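Local coordinates for protein uncharacterized ACR, COG1565 superfamily (Burkholderia thailandensis, PDB 4F3N) that is of unknown function but probably acts as an S-adenosyl-L-methionine-dependent methyltransferase, perhaps one that symmetrically dimethylates arginine side chains of proteins, at residues A67-A72 against V237-A242; R230-R235 against A262-D267; H304-R309 against Q313-C318; V341-I346 against L358-Q363. All coordinates share one frame; numbering follows the deposited sequence.

Interaction 1 (A67-A72 against V237-A242)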
loop_
_atom_site.group_PDB
_atom_site.type_symbol
_atom_site.label_atom_id
_atom_site.label_comp_id
_atom_site.label_asym_id
_atom_site.label_seq_id
_atom_site.Cartn_x
_atom_site.Cartn_y
_atom_site.Cartn_z
ATOM N N ALA A 67 -9.850 22.021 -15.715
ATOM C CA ALA A 67 -9.525 22.283 -17.119
ATOM C C ALA A 67 -9.368 20.985 -17.917
ATOM O O ALA A 67 -9.826 20.881 -19.045
ATOM C CB ALA A 67 -8.257 23.135 -17.215
ATOM N N GLU A 68 -8.728 19.992 -17.324
ATOM C CA GLU A 68 -8.605 18.710 -17.958
ATOM C C GLU A 68 -9.937 18.041 -18.186
ATOM O O GLU A 68 -10.211 17.521 -19.278
ATOM C CB GLU A 68 -7.730 17.779 -17.127
ATOM C CG GLU A 68 -7.554 16.468 -17.871
ATOM C CD GLU A 68 -6.444 15.615 -17.359
ATOM O OE1 GLU A 68 -5.501 16.136 -16.747
ATOM O OE2 GLU A 68 -6.551 14.389 -17.628
ATOM N N ILE A 69 -10.799 18.076 -17.159
ATOM C CA ILE A 69 -12.132 17.497 -17.288
ATOM C C ILE A 69 -12.943 18.164 -18.404
ATOM O O ILE A 69 -13.544 17.477 -19.233
ATOM C CB ILE A 69 -12.907 17.548 -15.957
ATOM C CG1 ILE A 69 -12.284 16.578 -14.950
ATOM C CG2 ILE A 69 -14.392 17.181 -16.195
ATOM C CD1 ILE A 69 -12.846 16.748 -13.557
ATOM N N ALA A 70 -12.910 19.486 -18.472
ATOM C CA ALA A 70 -13.622 20.199 -19.533
ATOM C C ALA A 70 -13.062 19.845 -20.880
ATOM O O ALA A 70 -13.808 19.630 -21.845
ATOM C CB ALA A 70 -13.563 21.712 -19.330
ATOM N N SER A 71 -11.754 19.750 -20.972
ATOM C CA SER A 71 -11.138 19.415 -22.262
ATOM C C SER A 71 -11.501 18.028 -22.746
ATOM O O SER A 71 -11.629 17.823 -23.948
ATOM C CB SER A 71 -9.625 19.546 -22.245
ATOM O OG SER A 71 -9.014 18.415 -21.626
ATOM N N ALA A 72 -11.703 17.098 -21.816
ATOM C CA ALA A 72 -12.089 15.713 -22.137
ATOM C C ALA A 72 -13.571 15.489 -22.429
ATOM O O ALA A 72 -13.986 14.354 -22.634
ATOM C CB ALA A 72 -11.629 14.788 -21.000
ATOM N N VAL A 237 -15.502 11.460 -12.609
ATOM C CA VAL A 237 -15.538 12.804 -12.085
ATOM C C VAL A 237 -15.925 13.798 -13.175
ATOM O O VAL A 237 -15.337 13.783 -14.270
ATOM C CB VAL A 237 -14.194 13.187 -11.464
ATOM C CG1 VAL A 237 -14.332 14.563 -10.796
ATOM C CG2 VAL A 237 -13.764 12.174 -10.404
ATOM N N SER A 238 -16.903 14.652 -12.845
ATOM C CA SER A 238 -17.345 15.749 -13.677
ATOM C C SER A 238 -17.285 17.062 -12.893
ATOM O O SER A 238 -16.847 17.082 -11.756
ATOM C CB SER A 238 -18.762 15.500 -14.163
ATOM O OG SER A 238 -18.772 14.433 -15.101
ATOM N N ILE A 239 -17.677 18.165 -13.521
ATOM C CA ILE A 239 -17.793 19.449 -12.841
ATOM C C ILE A 239 -19.249 19.865 -12.933
ATOM O O ILE A 239 -19.861 19.719 -13.989
ATOM C CB ILE A 239 -16.879 20.484 -13.556
ATOM C CG1 ILE A 239 -15.401 20.051 -13.411
ATOM C CG2 ILE A 239 -16.966 21.883 -12.972
ATOM C CD1 ILE A 239 -14.944 20.035 -11.979
ATOM N N ASP A 240 -19.813 20.392 -11.859
ATOM C CA ASP A 240 -21.167 20.930 -11.916
ATOM C C ASP A 240 -21.189 22.397 -12.358
ATOM O O ASP A 240 -20.159 22.985 -12.730
ATOM C CB ASP A 240 -21.892 20.683 -10.589
ATOM C CG ASP A 240 -21.408 21.582 -9.462
ATOM O OD1 ASP A 240 -20.693 22.584 -9.702
ATOM O OD2 ASP A 240 -21.758 21.266 -8.318
ATOM N N ASP A 241 -22.398 22.971 -12.368
ATOM C CA ASP A 241 -22.608 24.297 -12.917
ATOM C C ASP A 241 -21.982 25.374 -12.035
ATOM O O ASP A 241 -21.778 26.491 -12.492
ATOM C CB ASP A 241 -24.103 24.561 -13.158
ATOM C CG ASP A 241 -24.949 24.353 -11.909
ATOM O OD1 ASP A 241 -24.655 23.421 -11.143
ATOM O OD2 ASP A 241 -25.905 25.123 -11.690
ATOM N N ALA A 242 -21.671 25.029 -10.777
ATOM C CA ALA A 242 -20.916 25.942 -9.873
ATOM C C ALA A 242 -19.430 25.665 -9.868
ATOM O O ALA A 242 -18.699 26.181 -9.004
ATOM C CB ALA A 242 -21.419 25.828 -8.437
#

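Interaction 2 (R230-R235 against A262-D267)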
loop_
_atom_site.group_PDB
_atom_site.type_symbol
_atom_site.label_atom_id
_atom_site.label_comp_id
_atom_site.label_asym_id
_atom_site.label_seq_id
_atom_site.Cartn_x
_atom_site.Cartn_y
_atom_site.Cartn_z
ATOM N N ARG A 230 -29.616 -0.877 -15.003
ATOM C CA ARG A 230 -29.178 -1.312 -16.332
ATOM C C ARG A 230 -27.903 -2.141 -16.317
ATOM O O ARG A 230 -27.484 -2.629 -17.370
ATOM C CB ARG A 230 -28.968 -0.100 -17.248
ATOM N N GLY A 231 -27.278 -2.279 -15.142
ATOM C CA GLY A 231 -26.038 -3.009 -14.976
ATOM C C GLY A 231 -24.949 -2.094 -14.415
ATOM O O GLY A 231 -25.199 -0.896 -14.129
ATOM N N TRP A 232 -23.749 -2.660 -14.281
ATOM C CA TRP A 232 -22.587 -1.901 -13.777
ATOM C C TRP A 232 -22.203 -0.798 -14.698
ATOM O O TRP A 232 -22.340 -0.921 -15.905
ATOM C CB TRP A 232 -21.408 -2.808 -13.584
ATOM C CG TRP A 232 -21.572 -3.742 -12.430
ATOM C CD1 TRP A 232 -22.003 -5.060 -12.458
ATOM C CD2 TRP A 232 -21.314 -3.442 -11.024
ATOM N NE1 TRP A 232 -22.011 -5.604 -11.190
ATOM C CE2 TRP A 232 -21.619 -4.671 -10.278
ATOM C CE3 TRP A 232 -20.892 -2.309 -10.325
ATOM C CZ2 TRP A 232 -21.471 -4.741 -8.900
ATOM C CZ3 TRP A 232 -20.749 -2.403 -8.942
ATOM C CH2 TRP A 232 -21.037 -3.582 -8.249
ATOM N N CYS A 233 -21.750 0.313 -14.131
ATOM C CA CYS A 233 -21.166 1.377 -14.918
ATOM C C CYS A 233 -20.001 1.982 -14.172
ATOM O O CYS A 233 -19.723 1.604 -13.040
ATOM C CB CYS A 233 -22.173 2.440 -15.208
ATOM S SG CYS A 233 -22.713 3.274 -13.745
ATOM N N GLU A 234 -19.338 2.931 -14.814
ATOM C CA GLU A 234 -18.180 3.567 -14.188
ATOM C C GLU A 234 -18.588 4.876 -13.537
ATOM O O GLU A 234 -19.282 5.694 -14.147
ATOM C CB GLU A 234 -17.059 3.779 -15.202
ATOM C CG GLU A 234 -15.812 4.358 -14.533
ATOM C CD GLU A 234 -14.510 4.104 -15.246
ATOM O OE1 GLU A 234 -14.508 3.720 -16.450
ATOM O OE2 GLU A 234 -13.472 4.280 -14.566
ATOM N N ARG A 235 -18.122 5.066 -12.295
ATOM C CA ARG A 235 -18.253 6.283 -11.580
ATOM C C ARG A 235 -16.963 7.107 -11.761
ATOM O O ARG A 235 -15.912 6.737 -11.267
ATOM C CB ARG A 235 -18.525 6.003 -10.112
ATOM C CG ARG A 235 -18.683 7.293 -9.316
ATOM C CD ARG A 235 -19.408 7.103 -8.013
ATOM N NE ARG A 235 -20.813 6.782 -8.231
ATOM C CZ ARG A 235 -21.761 6.710 -7.302
ATOM N NH1 ARG A 235 -21.516 6.930 -6.013
ATOM N NH2 ARG A 235 -22.988 6.397 -7.685
ATOM N N ALA A 262 -19.803 -9.004 -12.985
ATOM C CA ALA A 262 -21.011 -9.846 -12.879
ATOM C C ALA A 262 -21.025 -10.717 -11.628
ATOM O O ALA A 262 -22.088 -10.952 -11.061
ATOM C CB ALA A 262 -21.158 -10.713 -14.123
ATOM N N GLY A 263 -19.852 -11.180 -11.196
ATOM C CA GLY A 263 -19.724 -12.059 -10.038
ATOM C C GLY A 263 -20.073 -11.439 -8.690
ATOM O O GLY A 263 -20.269 -12.163 -7.704
ATOM N N ILE A 264 -20.178 -10.114 -8.637
ATOM C CA ILE A 264 -20.411 -9.413 -7.382
ATOM C C ILE A 264 -21.884 -9.474 -6.975
ATOM O O ILE A 264 -22.774 -9.128 -7.749
ATOM C CB ILE A 264 -19.926 -7.950 -7.461
ATOM C CG1 ILE A 264 -18.467 -7.919 -7.896
ATOM C CG2 ILE A 264 -20.129 -7.254 -6.123
ATOM C CD1 ILE A 264 -17.866 -6.532 -7.979
ATOM N N ASP A 265 -22.121 -9.930 -5.748
ATOM C CA ASP A 265 -23.469 -10.042 -5.189
ATOM C C ASP A 265 -23.885 -8.644 -4.733
ATOM O O ASP A 265 -23.850 -8.330 -3.532
ATOM C CB ASP A 265 -23.459 -11.037 -4.012
ATOM C CG ASP A 265 -24.804 -11.141 -3.310
ATOM O OD1 ASP A 265 -25.833 -11.273 -4.007
ATOM O OD2 ASP A 265 -24.830 -11.071 -2.061
ATOM N N ALA A 266 -24.235 -7.792 -5.700
ATOM C CA ALA A 266 -24.516 -6.392 -5.414
ATOM C C ALA A 266 -25.936 -6.041 -5.796
ATOM O O ALA A 266 -26.362 -6.300 -6.915
ATOM C CB ALA A 266 -23.550 -5.488 -6.166
ATOM N N ASP A 267 -26.631 -5.408 -4.868
ATOM C CA ASP A 267 -27.888 -4.754 -5.168
ATOM C C ASP A 267 -27.644 -3.405 -5.841
ATOM O O ASP A 267 -26.565 -2.809 -5.738
ATOM C CB ASP A 267 -28.693 -4.533 -3.892
ATOM C CG ASP A 267 -29.348 -5.795 -3.398
ATOM O OD1 ASP A 267 -29.098 -6.875 -3.980
ATOM O OD2 ASP A 267 -30.125 -5.700 -2.429
HETATM O O HOH W 1 -23.361 -7.972 -10.101
#

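Interaction 3 (H304-R309 against Q313-C318)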
loop_
_atom_site.group_PDB
_atom_site.type_symbol
_atom_site.label_atom_id
_atom_site.label_comp_id
_atom_site.label_asym_id
_atom_site.label_seq_id
_atom_site.Cartn_x
_atom_site.Cartn_y
_atom_site.Cartn_z
ATOM N N HIS A 304 -14.316 -12.199 -1.802
ATOM C CA HIS A 304 -15.648 -12.505 -1.226
ATOM C C HIS A 304 -16.036 -11.523 -0.153
ATOM O O HIS A 304 -17.191 -11.057 -0.069
ATOM C CB HIS A 304 -15.646 -13.925 -0.652
ATOM N N GLU A 305 -15.061 -11.179 0.675
ATOM C CA GLU A 305 -15.234 -10.222 1.726
ATOM C C GLU A 305 -15.152 -8.779 1.250
ATOM O O GLU A 305 -15.847 -7.871 1.763
ATOM C CB GLU A 305 -14.161 -10.498 2.756
ATOM C CG GLU A 305 -14.206 -9.627 3.983
ATOM C CD GLU A 305 -13.435 -10.247 5.140
ATOM O OE1 GLU A 305 -12.762 -11.295 4.931
ATOM O OE2 GLU A 305 -13.512 -9.683 6.252
ATOM N N TYR A 306 -14.238 -8.534 0.323
ATOM C CA TYR A 306 -14.079 -7.170 -0.209
ATOM C C TYR A 306 -15.405 -6.705 -0.836
ATOM O O TYR A 306 -15.860 -5.598 -0.574
ATOM C CB TYR A 306 -12.956 -7.109 -1.247
ATOM C CG TYR A 306 -12.567 -5.689 -1.609
ATOM C CD1 TYR A 306 -13.341 -4.923 -2.450
ATOM C CD2 TYR A 306 -11.420 -5.124 -1.091
ATOM C CE1 TYR A 306 -13.010 -3.606 -2.755
ATOM C CE2 TYR A 306 -11.056 -3.831 -1.418
ATOM C CZ TYR A 306 -11.861 -3.077 -2.232
ATOM O OH TYR A 306 -11.501 -1.799 -2.526
ATOM N N TYR A 307 -15.994 -7.573 -1.639
ATOM C CA TYR A 307 -17.221 -7.268 -2.407
ATOM C C TYR A 307 -18.437 -7.904 -1.757
ATOM O O TYR A 307 -19.385 -8.294 -2.427
ATOM C CB TYR A 307 -17.048 -7.715 -3.856
ATOM C CG TYR A 307 -15.958 -6.974 -4.602
ATOM C CD1 TYR A 307 -16.029 -5.608 -4.801
ATOM C CD2 TYR A 307 -14.876 -7.643 -5.135
ATOM C CE1 TYR A 307 -15.033 -4.942 -5.496
ATOM C CE2 TYR A 307 -13.892 -6.988 -5.828
ATOM C CZ TYR A 307 -13.967 -5.620 -6.012
ATOM O OH TYR A 307 -12.957 -4.948 -6.678
ATOM N N HIS A 308 -18.425 -7.975 -0.437
ATOM C CA HIS A 308 -19.552 -8.480 0.316
ATOM C C HIS A 308 -20.795 -7.648 0.034
ATOM O O HIS A 308 -20.717 -6.407 -0.157
ATOM C CB HIS A 308 -19.227 -8.401 1.796
ATOM C CG HIS A 308 -20.110 -9.249 2.651
ATOM N ND1 HIS A 308 -21.310 -8.832 3.090
ATOM C CD2 HIS A 308 -19.941 -10.542 3.131
ATOM C CE1 HIS A 308 -21.874 -9.809 3.832
ATOM N NE2 HIS A 308 -21.036 -10.852 3.851
ATOM N N ARG A 309 -21.957 -8.319 0.044
ATOM C CA ARG A 309 -23.259 -7.673 -0.207
ATOM C C ARG A 309 -23.457 -6.425 0.651
ATOM O O ARG A 309 -24.017 -5.428 0.190
ATOM C CB ARG A 309 -24.422 -8.670 0.079
ATOM N N GLN A 313 -20.742 0.717 0.063
ATOM C CA GLN A 313 -20.102 1.981 -0.263
ATOM C C GLN A 313 -18.602 1.775 -0.490
ATOM O O GLN A 313 -17.853 2.726 -0.595
ATOM C CB GLN A 313 -20.369 3.020 0.826
ATOM C CG GLN A 313 -21.850 3.429 0.950
ATOM C CD GLN A 313 -22.170 4.175 2.243
ATOM O OE1 GLN A 313 -21.402 5.027 2.686
ATOM N NE2 GLN A 313 -23.318 3.860 2.849
ATOM N N GLY A 314 -18.179 0.524 -0.607
ATOM C CA GLY A 314 -16.785 0.206 -0.892
ATOM C C GLY A 314 -15.886 0.542 0.281
ATOM O O GLY A 314 -16.329 0.526 1.451
ATOM N N THR A 315 -14.634 0.876 -0.037
ATOM C CA THR A 315 -13.616 1.132 0.978
ATOM C C THR A 315 -12.877 2.456 0.832
ATOM O O THR A 315 -12.008 2.754 1.656
ATOM C CB THR A 315 -12.569 0.017 1.006
ATOM O OG1 THR A 315 -11.713 0.099 -0.174
ATOM C CG2 THR A 315 -13.266 -1.340 1.118
ATOM N N LEU A 316 -13.239 3.279 -0.155
ATOM C CA LEU A 316 -12.507 4.534 -0.358
ATOM C C LEU A 316 -12.535 5.363 0.909
ATOM O O LEU A 316 -13.595 5.510 1.534
ATOM C CB LEU A 316 -13.128 5.337 -1.504
ATOM C CG LEU A 316 -12.240 6.438 -2.061
ATOM C CD1 LEU A 316 -11.144 5.797 -2.919
ATOM C CD2 LEU A 316 -13.059 7.441 -2.874
ATOM N N MET A 317 -11.385 5.895 1.301
ATOM C CA MET A 317 -11.330 6.731 2.484
ATOM C C MET A 317 -10.263 7.783 2.288
ATOM O O MET A 317 -9.202 7.514 1.743
ATOM C CB MET A 317 -11.057 5.913 3.738
ATOM C CG MET A 317 -11.383 6.624 5.051
ATOM S SD MET A 317 -13.075 7.246 5.266
ATOM C CE MET A 317 -14.160 5.906 4.732
ATOM N N CYS A 318 -10.588 8.993 2.734
ATOM C CA CYS A 318 -9.722 10.138 2.644
ATOM C C CYS A 318 -9.323 10.595 4.049
ATOM O O CYS A 318 -10.068 10.388 5.013
ATOM C CB CYS A 318 -10.430 11.272 1.901
ATOM S SG CYS A 318 -11.140 10.743 0.322
#

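Interaction 4 (V341-I346 against L358-Q363)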
loop_
_atom_site.group_PDB
_atom_site.type_symbol
_atom_site.label_atom_id
_atom_site.label_comp_id
_atom_site.label_asym_id
_atom_site.label_seq_id
_atom_site.Cartn_x
_atom_site.Cartn_y
_atom_site.Cartn_z
ATOM N N VAL A 341 -7.110 -2.995 -0.164
ATOM C CA VAL A 341 -6.614 -3.857 -1.174
ATOM C C VAL A 341 -7.482 -5.092 -1.317
ATOM O O VAL A 341 -7.931 -5.683 -0.316
ATOM C CB VAL A 341 -5.152 -4.242 -0.817
ATOM C CG1 VAL A 341 -4.611 -5.305 -1.749
ATOM C CG2 VAL A 341 -4.301 -2.990 -0.802
ATOM N N GLU A 342 -7.695 -5.508 -2.561
ATOM C CA GLU A 342 -8.493 -6.703 -2.852
ATOM C C GLU A 342 -7.514 -7.816 -3.170
ATOM O O GLU A 342 -6.926 -7.870 -4.260
ATOM C CB GLU A 342 -9.495 -6.393 -3.966
ATOM C CG GLU A 342 -10.581 -7.443 -4.104
ATOM C CD GLU A 342 -10.136 -8.591 -4.944
ATOM O OE1 GLU A 342 -10.300 -8.494 -6.168
ATOM O OE2 GLU A 342 -9.621 -9.574 -4.393
ATOM N N PHE A 343 -7.257 -8.667 -2.168
ATOM C CA PHE A 343 -6.118 -9.586 -2.224
ATOM C C PHE A 343 -6.256 -10.755 -3.189
ATOM O O PHE A 343 -5.232 -11.327 -3.581
ATOM C CB PHE A 343 -5.726 -10.069 -0.819
ATOM C CG PHE A 343 -4.945 -9.064 -0.047
ATOM C CD1 PHE A 343 -3.599 -8.903 -0.272
ATOM C CD2 PHE A 343 -5.549 -8.259 0.880
ATOM C CE1 PHE A 343 -2.881 -7.964 0.421
ATOM C CE2 PHE A 343 -4.857 -7.334 1.611
ATOM C CZ PHE A 343 -3.481 -7.174 1.378
ATOM N N SER A 344 -7.477 -11.120 -3.593
ATOM C CA SER A 344 -7.637 -12.209 -4.575
ATOM C C SER A 344 -7.077 -11.810 -5.946
ATOM O O SER A 344 -6.339 -12.565 -6.566
ATOM C CB SER A 344 -9.104 -12.629 -4.696
ATOM O OG SER A 344 -9.583 -13.042 -3.431
ATOM N N ALA A 345 -7.393 -10.610 -6.370
ATOM C CA ALA A 345 -6.865 -10.039 -7.594
ATOM C C ALA A 345 -5.348 -9.871 -7.508
ATOM O O ALA A 345 -4.668 -10.100 -8.503
ATOM C CB ALA A 345 -7.512 -8.702 -7.867
ATOM N N ILE A 346 -4.843 -9.443 -6.340
ATOM C CA ILE A 346 -3.375 -9.382 -6.142
ATOM C C ILE A 346 -2.753 -10.770 -6.272
ATOM O O ILE A 346 -1.758 -10.953 -6.973
ATOM C CB ILE A 346 -3.021 -8.722 -4.784
ATOM C CG1 ILE A 346 -3.526 -7.295 -4.742
ATOM C CG2 ILE A 346 -1.499 -8.760 -4.495
ATOM C CD1 ILE A 346 -3.134 -6.427 -5.939
ATOM N N LEU A 358 3.791 -17.572 -1.927
ATOM C CA LEU A 358 4.562 -17.976 -0.757
ATOM C C LEU A 358 3.709 -17.977 0.505
ATOM O O LEU A 358 3.898 -18.820 1.358
ATOM C CB LEU A 358 5.778 -17.041 -0.603
ATOM C CG LEU A 358 6.773 -17.400 0.464
ATOM C CD1 LEU A 358 7.359 -18.798 0.239
ATOM C CD2 LEU A 358 7.834 -16.277 0.551
ATOM N N GLY A 359 2.736 -17.069 0.616
ATOM C CA GLY A 359 1.766 -17.109 1.693
ATOM C C GLY A 359 0.802 -15.950 1.642
ATOM O O GLY A 359 1.036 -14.995 0.908
ATOM N N TYR A 360 -0.244 -16.037 2.460
ATOM C CA TYR A 360 -1.278 -14.998 2.657
ATOM C C TYR A 360 -1.891 -15.212 4.044
ATOM O O TYR A 360 -2.428 -16.279 4.314
ATOM C CB TYR A 360 -2.367 -15.026 1.564
ATOM C CG TYR A 360 -3.519 -14.199 1.936
ATOM C CD1 TYR A 360 -3.427 -12.824 1.906
ATOM C CD2 TYR A 360 -4.663 -14.762 2.438
ATOM C CE1 TYR A 360 -4.467 -12.036 2.338
ATOM C CE2 TYR A 360 -5.705 -13.982 2.863
ATOM C CZ TYR A 360 -5.602 -12.616 2.808
ATOM O OH TYR A 360 -6.602 -11.801 3.255
ATOM N N THR A 361 -1.775 -14.223 4.922
ATOM C CA THR A 361 -2.361 -14.335 6.239
ATOM C C THR A 361 -2.548 -12.953 6.825
ATOM O O THR A 361 -2.212 -11.948 6.171
ATOM C CB THR A 361 -1.535 -15.268 7.156
ATOM O OG1 THR A 361 -2.332 -15.610 8.305
ATOM C CG2 THR A 361 -0.228 -14.598 7.551
ATOM N N SER A 362 -3.112 -12.867 8.022
ATOM C CA SER A 362 -3.312 -11.568 8.654
ATOM C C SER A 362 -1.978 -11.061 9.198
ATOM O O SER A 362 -1.053 -11.816 9.472
ATOM C CB SER A 362 -4.367 -11.631 9.740
ATOM O OG SER A 362 -3.863 -12.226 10.912
ATOM N N GLN A 363 -1.830 -9.745 9.295
ATOM C CA GLN A 363 -0.623 -9.201 9.930
ATOM C C GLN A 363 -0.396 -9.782 11.315
ATOM O O GLN A 363 0.731 -10.058 11.690
ATOM C CB GLN A 363 -0.756 -7.667 10.059
ATOM C CG GLN A 363 0.417 -7.042 10.789
ATOM C CD GLN A 363 0.481 -5.547 10.584
ATOM O OE1 GLN A 363 0.855 -5.085 9.514
ATOM N NE2 GLN A 363 0.121 -4.769 11.625
#

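Interaction 1 (A67-A72 against V237-A242)
Ile69, in the last turns of helix 52-71, lies over Ser238 of strand 231-239, their CA atoms 6.6 Å apart, and the helix runs almost perpendicular to the strand, with a crossing angle of -94°. The axes of helix segment 67-71 and strand segment 237-239 approach to 8.4 Å. This is a helix laid across one face of an antiparallel beta-sheet, and Ile69 is the side chain through which these segments meet. Val237 and Ile239, the residues before and after Ser238, both touch it, while Ser238 turns its side chain away, and its OG bonds to Gly74 O. CG1 of Ile69 stands anti to the carbonyl carbon (chi1 -70°), and the extended chain beyond it carries CD1 to Val237 CG1 at 3.8 Å; the two side chains cross at about a right angle. The other branch, Ile69 CG2, settles 4.1 Å from Ile239 CG1 and also comes within 4.1 Å of Ser238 CA, so the isoleucine covers backbone as well as side chains. No hydrogen bond joins the segments; the contact is apolar throughout. Ile76 and Phe245, from the strands flanking 231-239, also touch Ile69, and Val237 meets Phe78 and Tyr81 of helix 78-87. Just past Ile69 the helix ends, and there Glu68 O accepts two bonds from the same face of its carbonyl plane: one from Ser71 OG at 2.8 Å, tilted 22° out of that plane, the other from Ala72 N at 3.0 Å.

Interaction 2 (R230-R235 against A262-D267)
Trp232 meets the loop residues Ile264 and Ala266 with the far corner of its indole. Its CB already points at the loop, and CG, anti to the carbonyl carbon (chi1 -71°), carries the ring onward until the six-membered part reaches between the two residues. The pyrrole nitrogen NE1 comes first: it donates to a water lying at the ring edge, in the indole plane, 2.9 Å from NE1. That water also reaches Ile264 O, at 2.7 Å, so it can relay the indole N-H to the loop backbone; Ala262 O is a weaker and more distant candidate. Next along the ring, CZ2 makes the closest contacts. Ala266 CB is 3.5 Å from CZ2, and Ile264 CB lies 3.8 Å from the same carbon, on the opposite side of the indole plane; both approach obliquely. CG2 of Ile264 follows at 4.0 Å from Trp232 CZ2, the two side chains crossing at about a right angle. At the tip, CH2 has Ala266 CB as its neighbour, 3.8 Å away. The loop presents both residues because it folds sharply between them: Asp265 is the centre of an inverse gamma turn, closed by a weak bond from Ala266 N to Ile264 O. Val225 and Lys227 of the adjacent strand 223-228 also touch the tryptophan, as does Leu261 just ahead of the loop segment. The contact thus fastens the start of strand 231-239 to the loop that runs from helix 256-259 to strand 271-274.

Interaction 3 (H304-R309 against Q313-C318)
Tyr306 OH is held by a hydrogen bond with Glu273 OE1 and a weak one with His340 O, and it lies 3.0 Å from Thr315 OG1. Thr315 OG1 accepts from His340 N, and Glu273 OE2 takes Thr315 N and Leu316 N, so a single glutamate ties the tyrosine to the backbone of the segment opposite and satisfies polar groups in a buried place. The threonine uses both of its branches. With chi1 at 72°, OG1 sits between the backbone N and the carbonyl carbon, facing the phenol oxygen, while the methyl CG2 lies over one face of the tyrosine ring, 4.0 Å from Tyr306 CZ. The ring comes across the threonine at about a right angle, carried there by a first torsion that sets CG anti to the backbone N (-168°). Behind it, Tyr306 CD1 rests 3.5 Å above the centre of the Tyr307 ring. The contact closes the short connection from helix 303-306 into strand 317-319, against strands 271-274 and 336-342, from which the glutamate and the histidine come.

Interaction 4 (V341-I346 against L358-Q363)
Phe343 and Tyr360 form the aromatic part of this buried contact. Tyr360 brings in one ring carbon, CE1, which lies over a face of the phenylalanine ring, 3.8 Å from Phe343 CG and 3.9 Å from Phe343 CB. The planes are inclined at 44° and the centroids stand 5.6 Å apart, an oblique pairing. Tyr360 reaches across because its CG is anti to the backbone N (chi1 168°). The opposite face of the Phe343 ring is covered by Val341 CG1, 3.7 Å above its centre, so the phenyl group is held between an aliphatic and an aromatic neighbour.

Polar bonds stay on each side of the contact, and no hydrogen bond joins the two segments. Glu342 is the N-cap of helix 343-352: its OE2 accepts from Ala345 N at 3.2 Å in a fairly straight bond (160°) and more weakly from Ser344 N. In the strand segment, Tyr360 N bonds to Asp427 OD1, outside both segments, and Ser362 OG caps the following helix through Arg365 N. Leu358 and Gly359 both face Ala411 in a classic beta bulge.

Strand 356-362 is the outermost strand of a seven-stranded mixed sheet with order 3-2-1-4-5-7-6, the signature of the class I, Rossmann-like methyltransferases. The side chain of Phe343 lies about 10 Å from that of Asn214, a residue seen to bind S-adenosyl-L-homocysteine.

In the fold
From the N terminus, helix 52-71 is tied first: interaction 1 spans 164 intervening residues to reach the end of strand 231-239. Interaction 2 takes up the start of that same strand and closes the way round to the loop before strand 271-274; its segments alternate with those of interaction 1, so the two cross. Interactions 3 and 4 follow in series, each closing a short excursion, one after helix 303-306, the other over helix 343-352. Ile264 packs on Tyr307, joining interactions 2 and 3, and Tyr306 packs on Glu342, joining 3 and 4. Together these contacts lead from the antiparallel sheet through the four-stranded sheet to the edge of the seven-stranded methyltransferase sheet.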